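Local coordinates for protein adhesin YadA (Yersinia enterocolitica, PDB 1P9H) that binds collagen as a trimeric outer-membrane adhesin that forms a fibrillar matrix on the bacterial surface, promoting attachment to and invasion of host cells, at residues Pro17-Asp29 against Leu48-Ala62; Ala62-Val74 against Gly77-Gly89. All coordinates share one frame; numbering follows the deposited sequence.

Overall arrangement
Both contacts join successive coils of the left-handed parallel beta-roll that forms the collagen-binding head, and follow one another along the chain, sharing Ala62. Contact 1 lies at the N-terminal end and contact 2 two coils further on, their centres about 10 Å apart. Strands 58-60 and 72-74 are neighbours in one sheet, strands 51-52 and 65-66 in the other. Contact 2 pairs strands in both sheets, whereas contact 1 pairs them in one and replaces the second pairing with the polar side chains of Gln23 and Ser25. Contact 1 is the more buried, and more of its residues lie within reach of the other two subunits; contact 2 keeps an outer, partly exposed side carrying Glu65, Lys68 and Ile79.

Contact 1. Residues Pro17-Asp29 against Leu48-Ala62; sequences PNLTAVQISPNAD and LNASAKGIHSIAIGA
Strand 22-24 runs parallel to strand 58-60, the axes of these short segments 4.8 Å apart and 9° from parallel, and begins the long sheet of the left-handed beta-roll. Four backbone bonds zip the pair together: Val22 N to Ser57 O, Ala59 N to Val22 O, Ile24 N to Ala59 O and Gly61 N to Ile24 O. Val22 and Ile24 point to the same face as Ile58 and Ile60. There Ile24 and Ile60 lie side by side, their CD1 methyls 3.9 Å apart, and Ile24 also packs on Ile24 of the third subunit. Gln23 takes the other face, towards strand 51-52. With CG turned away from its own backbone N (chi1 -177°) and the chain extended beyond it, the amide arrives beside Ala50 and Ala52. Its OE1 accepts Ala52 N at 2.9 Å in a nearly straight bond, the donor tilted 25° from the amide carbonyl plane. A water also donates to OE1 and bridges to Ala52 O. Gln23 and its water thus satisfy Ala52 N and Ala52 O on the edge of strand 51-52 that no earlier strand of this chain continues. NE2 binds Glu35 and Gly33 of the second subunit, and the grip on both ends of the amide should fix its rotation. Ser25 does similar work: its OG receives Ala50 N at 2.8 Å and bonds Glu35 of the second subunit. Further along, the ring of Pro26 sits against Ala62, with CG 3.8 Å from Ala62 CB. Just before the strand, Thr20 O lies in plane at the edge of the His56 imidazole, 3.6 Å from His56 CD2, and is 3.1 Å from His56 CA in a CA-H...O contact.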
loop_
_atom_site.group_PDB
_atom_site.type_symbol
_atom_site.label_atom_id
_atom_site.label_comp_id
_atom_site.label_asym_id
_atom_site.label_seq_id
_atom_site.Cartn_x
_atom_site.Cartn_y
_atom_site.Cartn_z
ATOM N N PRO A 17 5.549 25.524 -29.002
ATOM C CA PRO A 17 4.894 24.481 -28.180
ATOM C C PRO A 17 5.283 24.625 -26.712
ATOM O O PRO A 17 6.452 24.836 -26.391
ATOM C CB PRO A 17 5.351 23.135 -28.723
ATOM C CG PRO A 17 5.724 23.496 -30.161
ATOM C CD PRO A 17 6.358 24.888 -30.057
ATOM N N ASN A 18 4.298 24.514 -25.826
ATOM C CA ASN A 18 4.545 24.624 -24.395
ATOM C C ASN A 18 4.650 23.223 -23.802
ATOM O O ASN A 18 3.646 22.524 -23.648
ATOM C CB ASN A 18 3.413 25.403 -23.719
ATOM C CG ASN A 18 3.685 25.676 -22.253
ATOM O OD1 ASN A 18 4.736 26.210 -21.894
ATOM N ND2 ASN A 18 2.737 25.315 -21.397
ATOM N N LEU A 19 5.872 22.816 -23.478
ATOM C CA LEU A 19 6.117 21.492 -22.919
ATOM C C LEU A 19 5.867 21.444 -21.416
ATOM O O LEU A 19 6.626 22.015 -20.630
ATOM C CB LEU A 19 7.556 21.062 -23.219
ATOM C CG LEU A 19 8.012 21.212 -24.674
ATOM C CD1 LEU A 19 9.450 20.742 -24.803
ATOM C CD2 LEU A 19 7.101 20.414 -25.593
ATOM N N THR A 20 4.798 20.756 -21.020
ATOM C CA THR A 20 4.450 20.626 -19.611
ATOM C C THR A 20 4.280 19.165 -19.215
ATOM O O THR A 20 4.269 18.835 -18.030
ATOM C CB THR A 20 3.126 21.347 -19.288
ATOM O OG1 THR A 20 2.066 20.765 -20.058
ATOM C CG2 THR A 20 3.232 22.834 -19.607
ATOM N N ALA A 21 4.154 18.291 -20.208
ATOM C CA ALA A 21 3.953 16.874 -19.937
ATOM C C ALA A 21 5.127 16.001 -20.348
ATOM O O ALA A 21 6.009 16.429 -21.088
ATOM C CB ALA A 21 2.687 16.395 -20.644
ATOM N N VAL A 22 5.135 14.773 -19.841
ATOM C CA VAL A 22 6.168 13.807 -20.184
ATOM C C VAL A 22 5.468 12.646 -20.869
ATOM O O VAL A 22 4.586 12.009 -20.289
ATOM C CB VAL A 22 6.910 13.265 -18.941
ATOM C CG1 VAL A 22 7.824 12.105 -19.349
ATOM C CG2 VAL A 22 7.729 14.379 -18.295
ATOM N N GLN A 23 5.849 12.388 -22.113
ATOM C CA GLN A 23 5.260 11.302 -22.877
ATOM C C GLN A 23 6.407 10.476 -23.424
ATOM O O GLN A 23 7.210 10.965 -24.219
ATOM C CB GLN A 23 4.407 11.862 -24.016
ATOM C CG GLN A 23 3.683 10.816 -24.847
ATOM C CD GLN A 23 2.776 11.450 -25.885
ATOM O OE1 GLN A 23 1.754 12.051 -25.549
ATOM N NE2 GLN A 23 3.155 11.335 -27.153
ATOM N N ILE A 24 6.496 9.227 -22.982
ATOM C CA ILE A 24 7.573 8.358 -23.428
ATOM C C ILE A 24 7.047 7.072 -24.043
ATOM O O ILE A 24 6.619 6.156 -23.337
ATOM C CB ILE A 24 8.520 8.010 -22.260
ATOM C CG1 ILE A 24 9.066 9.300 -21.637
ATOM C CG2 ILE A 24 9.665 7.138 -22.762
ATOM C CD1 ILE A 24 9.903 9.085 -20.395
ATOM N N SER A 25 7.068 7.021 -25.370
ATOM C CA SER A 25 6.623 5.847 -26.107
ATOM C C SER A 25 7.787 4.858 -26.170
ATOM O O SER A 25 8.926 5.217 -25.866
ATOM C CB SER A 25 6.199 6.249 -27.523
ATOM O OG SER A 25 5.083 7.124 -27.491
ATOM N N PRO A 26 7.519 3.599 -26.556
ATOM C CA PRO A 26 8.581 2.593 -26.644
ATOM C C PRO A 26 9.802 3.120 -27.388
ATOM O O PRO A 26 9.676 3.724 -28.455
ATOM C CB PRO A 26 7.896 1.445 -27.376
ATOM C CG PRO A 26 6.507 1.511 -26.820
ATOM C CD PRO A 26 6.205 2.999 -26.859
ATOM N N ASN A 27 10.981 2.891 -26.818
ATOM C CA ASN A 27 12.224 3.361 -27.421
ATOM C C ASN A 27 13.249 2.243 -27.553
ATOM O O ASN A 27 14.418 2.501 -27.843
ATOM C CB ASN A 27 12.818 4.487 -26.570
ATOM C CG ASN A 27 13.424 3.977 -25.274
ATOM O OD1 ASN A 27 12.966 2.984 -24.715
ATOM N ND2 ASN A 27 14.457 4.660 -24.787
ATOM N N ALA A 28 12.818 1.002 -27.352
ATOM C CA ALA A 28 13.743 -0.118 -27.439
ATOM C C ALA A 28 13.102 -1.429 -27.869
ATOM O O ALA A 28 11.919 -1.670 -27.633
ATOM C CB ALA A 28 14.439 -0.309 -26.094
ATOM N N ASP A 29 13.905 -2.267 -28.516
ATOM C CA ASP A 29 13.465 -3.582 -28.952
ATOM C C ASP A 29 14.118 -4.523 -27.946
ATOM O O ASP A 29 15.339 -4.678 -27.937
ATOM C CB ASP A 29 13.978 -3.891 -30.361
ATOM C CG ASP A 29 13.456 -5.212 -30.894
ATOM O OD1 ASP A 29 13.544 -6.226 -30.167
ATOM O OD2 ASP A 29 12.962 -5.241 -32.043
ATOM N N LEU A 48 1.742 1.897 -30.735
ATOM C CA LEU A 48 2.061 1.677 -29.329
ATOM C C LEU A 48 2.451 2.969 -28.621
ATOM O O LEU A 48 2.973 2.939 -27.508
ATOM C CB LEU A 48 3.207 0.672 -29.198
ATOM C CG LEU A 48 3.001 -0.721 -29.795
ATOM C CD1 LEU A 48 4.223 -1.573 -29.496
ATOM C CD2 LEU A 48 1.749 -1.363 -29.215
ATOM N N ASN A 49 2.201 4.101 -29.265
ATOM C CA ASN A 49 2.546 5.388 -28.676
ATOM C C ASN A 49 1.869 5.640 -27.335
ATOM O O ASN A 49 0.718 5.256 -27.120
ATOM C CB ASN A 49 2.183 6.532 -29.628
ATOM C CG ASN A 49 3.210 6.733 -30.725
ATOM O OD1 ASN A 49 3.078 7.637 -31.550
ATOM N ND2 ASN A 49 4.239 5.897 -30.739
ATOM N N ALA A 50 2.606 6.285 -26.436
ATOM C CA ALA A 50 2.084 6.647 -25.127
ATOM C C ALA A 50 1.344 7.955 -25.361
ATOM O O ALA A 50 1.595 8.641 -26.354
ATOM C CB ALA A 50 3.225 6.851 -24.142
ATOM N N SER A 51 0.438 8.302 -24.457
ATOM C CA SER A 51 -0.338 9.521 -24.608
ATOM C C SER A 51 -0.526 10.283 -23.300
ATOM O O SER A 51 -1.257 9.843 -22.414
ATOM C CB SER A 51 -1.709 9.183 -25.205
ATOM O OG SER A 51 -2.511 10.341 -25.349
ATOM N N ALA A 52 0.147 11.425 -23.187
ATOM C CA ALA A 52 0.037 12.283 -22.013
ATOM C C ALA A 52 -0.845 13.449 -22.452
ATOM O O ALA A 52 -0.356 14.435 -23.003
ATOM C CB ALA A 52 1.415 12.783 -21.593
ATOM N N LYS A 53 -2.148 13.324 -22.214
ATOM C CA LYS A 53 -3.117 14.341 -22.625
ATOM C C LYS A 53 -3.372 15.477 -21.648
ATOM O O LYS A 53 -3.938 16.507 -22.021
ATOM C CB LYS A 53 -4.457 13.679 -22.944
ATOM C CG LYS A 53 -4.418 12.672 -24.074
ATOM C CD LYS A 53 -5.813 12.133 -24.340
ATOM C CE LYS A 53 -5.830 11.147 -25.490
ATOM N NZ LYS A 53 -7.223 10.699 -25.779
ATOM N N GLY A 54 -2.974 15.301 -20.397
ATOM C CA GLY A 54 -3.211 16.348 -19.427
ATOM C C GLY A 54 -2.010 17.230 -19.186
ATOM O O GLY A 54 -0.867 16.804 -19.366
ATOM N N ILE A 55 -2.262 18.473 -18.790
ATOM C CA ILE A 55 -1.181 19.400 -18.501
ATOM C C ILE A 55 -0.412 18.821 -17.317
ATOM O O ILE A 55 -1.015 18.417 -16.323
ATOM C CB ILE A 55 -1.726 20.790 -18.115
ATOM C CG1 ILE A 55 -2.599 21.337 -19.246
ATOM C CG2 ILE A 55 -0.571 21.741 -17.825
ATOM C CD1 ILE A 55 -3.250 22.668 -18.934
ATOM N N HIS A 56 0.912 18.767 -17.434
ATOM C CA HIS A 56 1.762 18.236 -16.371
ATOM C C HIS A 56 1.622 16.726 -16.182
ATOM O O HIS A 56 2.167 16.173 -15.228
ATOM C CB HIS A 56 1.457 18.939 -15.044
ATOM C CG HIS A 56 1.703 20.415 -15.072
ATOM N ND1 HIS A 56 0.995 21.299 -14.287
ATOM C CD2 HIS A 56 2.589 21.160 -15.774
ATOM C CE1 HIS A 56 1.433 22.526 -14.506
ATOM N NE2 HIS A 56 2.400 22.469 -15.404
ATOM N N SER A 57 0.904 16.056 -17.080
ATOM C CA SER A 57 0.726 14.614 -16.952
ATOM C C SER A 57 1.967 13.855 -17.410
ATOM O O SER A 57 2.855 14.419 -18.052
ATOM C CB SER A 57 -0.503 14.135 -17.739
ATOM O OG SER A 57 -0.318 14.253 -19.139
ATOM N N ILE A 58 2.018 12.573 -17.060
ATOM C CA ILE A 58 3.138 11.707 -17.402
ATOM C C ILE A 58 2.603 10.361 -17.888
ATOM O O ILE A 58 1.829 9.707 -17.190
ATOM C CB ILE A 58 4.033 11.459 -16.163
ATOM C CG1 ILE A 58 4.624 12.782 -15.671
ATOM C CG2 ILE A 58 5.144 10.463 -16.500
ATOM C CD1 ILE A 58 5.335 12.663 -14.336
ATOM N N ALA A 59 3.007 9.960 -19.091
ATOM C CA ALA A 59 2.584 8.682 -19.658
ATOM C C ALA A 59 3.826 7.998 -20.206
ATOM O O ALA A 59 4.479 8.519 -21.111
ATOM C CB ALA A 59 1.562 8.899 -20.770
ATOM N N ILE A 60 4.146 6.834 -19.650
ATOM C CA ILE A 60 5.327 6.081 -20.051
ATOM C C ILE A 60 4.993 4.618 -20.323
ATOM O O ILE A 60 4.415 3.941 -19.474
ATOM C CB ILE A 60 6.405 6.137 -18.941
ATOM C CG1 ILE A 60 6.770 7.594 -18.638
ATOM C CG2 ILE A 60 7.644 5.341 -19.363
ATOM C CD1 ILE A 60 7.733 7.746 -17.472
ATOM N N GLY A 61 5.366 4.134 -21.506
ATOM C CA GLY A 61 5.116 2.748 -21.864
ATOM C C GLY A 61 4.208 2.555 -23.062
ATOM O O GLY A 61 3.467 3.456 -23.453
ATOM N N ALA A 62 4.270 1.364 -23.651
ATOM C CA ALA A 62 3.438 1.047 -24.803
ATOM C C ALA A 62 1.965 1.295 -24.493
ATOM O O ALA A 62 1.430 0.759 -23.524
ATOM C CB ALA A 62 3.643 -0.406 -25.210
HETATM O O HOH W 1 5.029 16.648 -16.256
HETATM O O HOH W 2 1.098 14.719 -25.280
#

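Contact 2. Residues Ala62-Val74 against Gly77-Gly89; sequences ATAEAAKGAAVAV and GSIATGVNSVAIG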
loop_
_atom_site.group_PDB
_atom_site.type_symbol
_atom_site.label_atom_id
_atom_site.label_comp_id
_atom_site.label_asym_id
_atom_site.label_seq_id
_atom_site.Cartn_x
_atom_site.Cartn_y
_atom_site.Cartn_z
ATOM N N ALA A 62 4.270 1.364 -23.651
ATOM C CA ALA A 62 3.438 1.047 -24.803
ATOM C C ALA A 62 1.965 1.295 -24.493
ATOM O O ALA A 62 1.430 0.759 -23.524
ATOM C CB ALA A 62 3.643 -0.406 -25.210
ATOM N N THR A 63 1.350 2.145 -25.321
ATOM C CA THR A 63 -0.058 2.569 -25.250
ATOM C C THR A 63 -0.536 3.169 -23.929
ATOM O O THR A 63 -1.737 3.321 -23.708
ATOM C CB THR A 63 -1.037 1.425 -25.646
ATOM O OG1 THR A 63 -0.937 0.339 -24.717
ATOM C CG2 THR A 63 -0.727 0.929 -27.052
ATOM N N ALA A 64 0.402 3.548 -23.070
ATOM C CA ALA A 64 0.067 4.113 -21.765
ATOM C C ALA A 64 -0.636 5.454 -21.979
ATOM O O ALA A 64 -0.287 6.196 -22.896
ATOM C CB ALA A 64 1.329 4.318 -20.939
ATOM N N GLU A 65 -1.632 5.763 -21.153
ATOM C CA GLU A 65 -2.324 7.040 -21.289
ATOM C C GLU A 65 -2.682 7.699 -19.965
ATOM O O GLU A 65 -3.277 7.074 -19.085
ATOM C CB GLU A 65 -3.612 6.906 -22.121
ATOM C CG GLU A 65 -4.324 8.260 -22.299
ATOM C CD GLU A 65 -5.610 8.187 -23.104
ATOM O OE1 GLU A 65 -5.616 7.543 -24.168
ATOM O OE2 GLU A 65 -6.612 8.799 -22.676
ATOM N N ALA A 66 -2.295 8.965 -19.838
ATOM C CA ALA A 66 -2.609 9.788 -18.671
ATOM C C ALA A 66 -3.537 10.814 -19.315
ATOM O O ALA A 66 -3.082 11.713 -20.020
ATOM C CB ALA A 66 -1.348 10.457 -18.129
ATOM N N ALA A 67 -4.835 10.666 -19.071
ATOM C CA ALA A 67 -5.849 11.508 -19.701
ATOM C C ALA A 67 -6.104 12.919 -19.197
ATOM O O ALA A 67 -6.478 13.792 -19.982
ATOM C CB ALA A 67 -7.173 10.746 -19.736
ATOM N N LYS A 68 -5.916 13.158 -17.907
ATOM C CA LYS A 68 -6.196 14.483 -17.378
ATOM C C LYS A 68 -5.056 15.129 -16.610
ATOM O O LYS A 68 -3.971 14.557 -16.472
ATOM C CB LYS A 68 -7.463 14.429 -16.517
ATOM C CG LYS A 68 -8.708 14.030 -17.310
ATOM C CD LYS A 68 -9.972 14.070 -16.470
ATOM C CE LYS A 68 -11.192 13.734 -17.318
ATOM N NZ LYS A 68 -12.460 13.799 -16.540
ATOM N N GLY A 69 -5.320 16.338 -16.125
ATOM C CA GLY A 69 -4.335 17.103 -15.390
ATOM C C GLY A 69 -3.488 16.373 -14.368
ATOM O O GLY A 69 -4.003 15.736 -13.450
ATOM N N ALA A 70 -2.175 16.476 -14.549
ATOM C CA ALA A 70 -1.180 15.893 -13.657
ATOM C C ALA A 70 -1.257 14.387 -13.415
ATOM O O ALA A 70 -0.554 13.871 -12.547
ATOM C CB ALA A 70 -1.205 16.632 -12.323
ATOM N N ALA A 71 -2.089 13.681 -14.175
ATOM C CA ALA A 71 -2.210 12.235 -14.006
ATOM C C ALA A 71 -0.904 11.540 -14.392
ATOM O O ALA A 71 -0.120 12.064 -15.183
ATOM C CB ALA A 71 -3.363 11.701 -14.849
ATOM N N VAL A 72 -0.682 10.354 -13.835
ATOM C CA VAL A 72 0.533 9.589 -14.099
ATOM C C VAL A 72 0.189 8.156 -14.479
ATOM O O VAL A 72 -0.522 7.471 -13.748
ATOM C CB VAL A 72 1.442 9.556 -12.844
ATOM C CG1 VAL A 72 2.682 8.700 -13.103
ATOM C CG2 VAL A 72 1.843 10.971 -12.456
ATOM N N ALA A 73 0.692 7.711 -15.625
ATOM C CA ALA A 73 0.452 6.350 -16.085
ATOM C C ALA A 73 1.772 5.752 -16.542
ATOM O O ALA A 73 2.397 6.251 -17.474
ATOM C CB ALA A 73 -0.553 6.344 -17.238
ATOM N N VAL A 74 2.200 4.692 -15.871
ATOM C CA VAL A 74 3.444 4.021 -16.226
ATOM C C VAL A 74 3.170 2.529 -16.342
ATOM O O VAL A 74 2.754 1.891 -15.378
ATOM C CB VAL A 74 4.543 4.254 -15.164
ATOM C CG1 VAL A 74 5.830 3.546 -15.586
ATOM C CG2 VAL A 74 4.794 5.747 -14.994
ATOM N N GLY A 77 -0.222 -0.358 -21.575
ATOM C CA GLY A 77 -1.670 -0.356 -21.475
ATOM C C GLY A 77 -2.228 0.261 -20.208
ATOM O O GLY A 77 -3.423 0.130 -19.933
ATOM N N SER A 78 -1.384 0.930 -19.428
ATOM C CA SER A 78 -1.854 1.560 -18.198
ATOM C C SER A 78 -2.746 2.748 -18.545
ATOM O O SER A 78 -2.565 3.393 -19.580
ATOM C CB SER A 78 -0.669 2.015 -17.336
ATOM O OG SER A 78 0.114 2.982 -18.008
ATOM N N ILE A 79 -3.711 3.033 -17.679
ATOM C CA ILE A 79 -4.652 4.123 -17.908
ATOM C C ILE A 79 -4.933 4.910 -16.638
ATOM O O ILE A 79 -5.326 4.335 -15.629
ATOM C CB ILE A 79 -6.014 3.585 -18.411
ATOM C CG1 ILE A 79 -5.818 2.734 -19.667
ATOM C CG2 ILE A 79 -6.954 4.749 -18.695
ATOM C CD1 ILE A 79 -7.062 1.962 -20.093
ATOM N N ALA A 80 -4.724 6.221 -16.697
ATOM C CA ALA A 80 -5.012 7.115 -15.578
ATOM C C ALA A 80 -6.005 8.092 -16.193
ATOM O O ALA A 80 -5.615 9.033 -16.885
ATOM C CB ALA A 80 -3.749 7.840 -15.130
ATOM N N THR A 81 -7.287 7.843 -15.933
ATOM C CA THR A 81 -8.381 8.640 -16.479
ATOM C C THR A 81 -8.746 9.882 -15.668
ATOM O O THR A 81 -9.260 10.856 -16.217
ATOM C CB THR A 81 -9.655 7.774 -16.616
ATOM O OG1 THR A 81 -9.327 6.527 -17.238
ATOM C CG2 THR A 81 -10.699 8.484 -17.458
ATOM N N GLY A 82 -8.484 9.843 -14.367
ATOM C CA GLY A 82 -8.819 10.961 -13.505
ATOM C C GLY A 82 -7.794 12.047 -13.276
ATOM O O GLY A 82 -6.591 11.850 -13.456
ATOM N N VAL A 83 -8.290 13.216 -12.885
ATOM C CA VAL A 83 -7.425 14.339 -12.577
ATOM C C VAL A 83 -6.575 13.875 -11.396
ATOM O O VAL A 83 -7.097 13.298 -10.439
ATOM C CB VAL A 83 -8.251 15.569 -12.154
ATOM C CG1 VAL A 83 -7.330 16.697 -11.711
ATOM C CG2 VAL A 83 -9.128 16.020 -13.313
ATOM N N ASN A 84 -5.269 14.104 -11.482
ATOM C CA ASN A 84 -4.338 13.718 -10.423
ATOM C C ASN A 84 -4.300 12.228 -10.096
ATOM O O ASN A 84 -3.810 11.854 -9.033
ATOM C CB ASN A 84 -4.644 14.480 -9.129
ATOM C CG ASN A 84 -4.440 15.970 -9.266
ATOM O OD1 ASN A 84 -3.503 16.420 -9.920
ATOM N ND2 ASN A 84 -5.310 16.747 -8.630
ATOM N N SER A 85 -4.812 11.379 -10.981
ATOM C CA SER A 85 -4.792 9.945 -10.715
ATOM C C SER A 85 -3.431 9.348 -11.057
ATOM O O SER A 85 -2.665 9.918 -11.838
ATOM C CB SER A 85 -5.898 9.226 -11.494
ATOM O OG SER A 85 -5.735 9.364 -12.892
ATOM N N VAL A 86 -3.135 8.197 -10.464
ATOM C CA VAL A 86 -1.858 7.527 -10.675
ATOM C C VAL A 86 -2.079 6.038 -10.912
ATOM O O VAL A 86 -2.694 5.359 -10.093
ATOM C CB VAL A 86 -0.942 7.698 -9.442
ATOM C CG1 VAL A 86 0.404 7.032 -9.695
ATOM C CG2 VAL A 86 -0.756 9.185 -9.129
ATOM N N ALA A 87 -1.574 5.537 -12.033
ATOM C CA ALA A 87 -1.716 4.123 -12.368
ATOM C C ALA A 87 -0.383 3.574 -12.849
ATOM O O ALA A 87 0.151 4.030 -13.857
ATOM C CB ALA A 87 -2.769 3.948 -13.458
ATOM N N ILE A 88 0.163 2.604 -12.124
ATOM C CA ILE A 88 1.429 2.003 -12.521
ATOM C C ILE A 88 1.310 0.489 -12.538
ATOM O O ILE A 88 0.840 -0.127 -11.579
ATOM C CB ILE A 88 2.581 2.429 -11.593
ATOM C CG1 ILE A 88 2.803 3.940 -11.733
ATOM C CG2 ILE A 88 3.860 1.659 -11.955
ATOM C CD1 ILE A 88 4.019 4.468 -10.993
ATOM N N GLY A 89 1.739 -0.093 -13.652
ATOM C CA GLY A 89 1.673 -1.528 -13.831
ATOM C C GLY A 89 0.990 -1.809 -15.155
ATOM O O GLY A 89 0.180 -1.000 -15.617
HETATM O O HOH W 3 -3.699 2.805 -21.986
#
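The flat carboxamide of Asn84 meets Ala70 through its oxygen, OD1 lying 3.3 Å from Ala70 CB; the methyl sits beyond the oxygen, not over a face of the amide, and Pro90 of the second subunit packs on both residues. The peptide carbonyl of Gly82 is met from one face by both Ser85 N and Ser85 OG, the hydroxyl bonding at 2.7 Å from a position tilted 30° out of the carbonyl plane, while Ala71 CB packs 3.5 Å from Gly82 O. A chi1 of 62° swings Ser85 OG back over its own backbone to make this bond, which braces the type II turn Gly82-Ser85. The matching turn Lys68-Ala71 lies next to it in the neighbouring coil of the beta-roll, and Asn84 N bonds Gly69 O between them. Two parallel pairings follow, Glu65-Ala66 with Ile79-Ala80 and Val72-Val74 with Val86-Ile88. Between the two sheets the fill is small: Ala80 CB touches Ala71 CB at 3.9 Å and Ala73 CB at 4.1 Å, and Ser78 OG lies against the Ala64 and Ala73 methyls while its hydrogen bond goes to Gly75 O. Val72 and Val74 face the other way, Val72 beside Val86 and Val74 beside Ile88, and Ile88 continues onto Ile88 of the third subunit. On the outer side the extended Lys68 chain crosses Val83 at about a right angle, its CD 3.8 Å from Val83 CG2 and 3.3 Å from Thr81 O. A water donates to both Thr63 O and Ser78 O. Lys68 N is buried without a partner in the model, whereas nine backbone hydrogen bonds join the segments. These probably supply much of the cohesion; the small side chains of Ala71, Ala73, Ser78 and Ala80 are consistent with closely spaced sheets, and Val74, Val86 and Ile88 pack on other subunits.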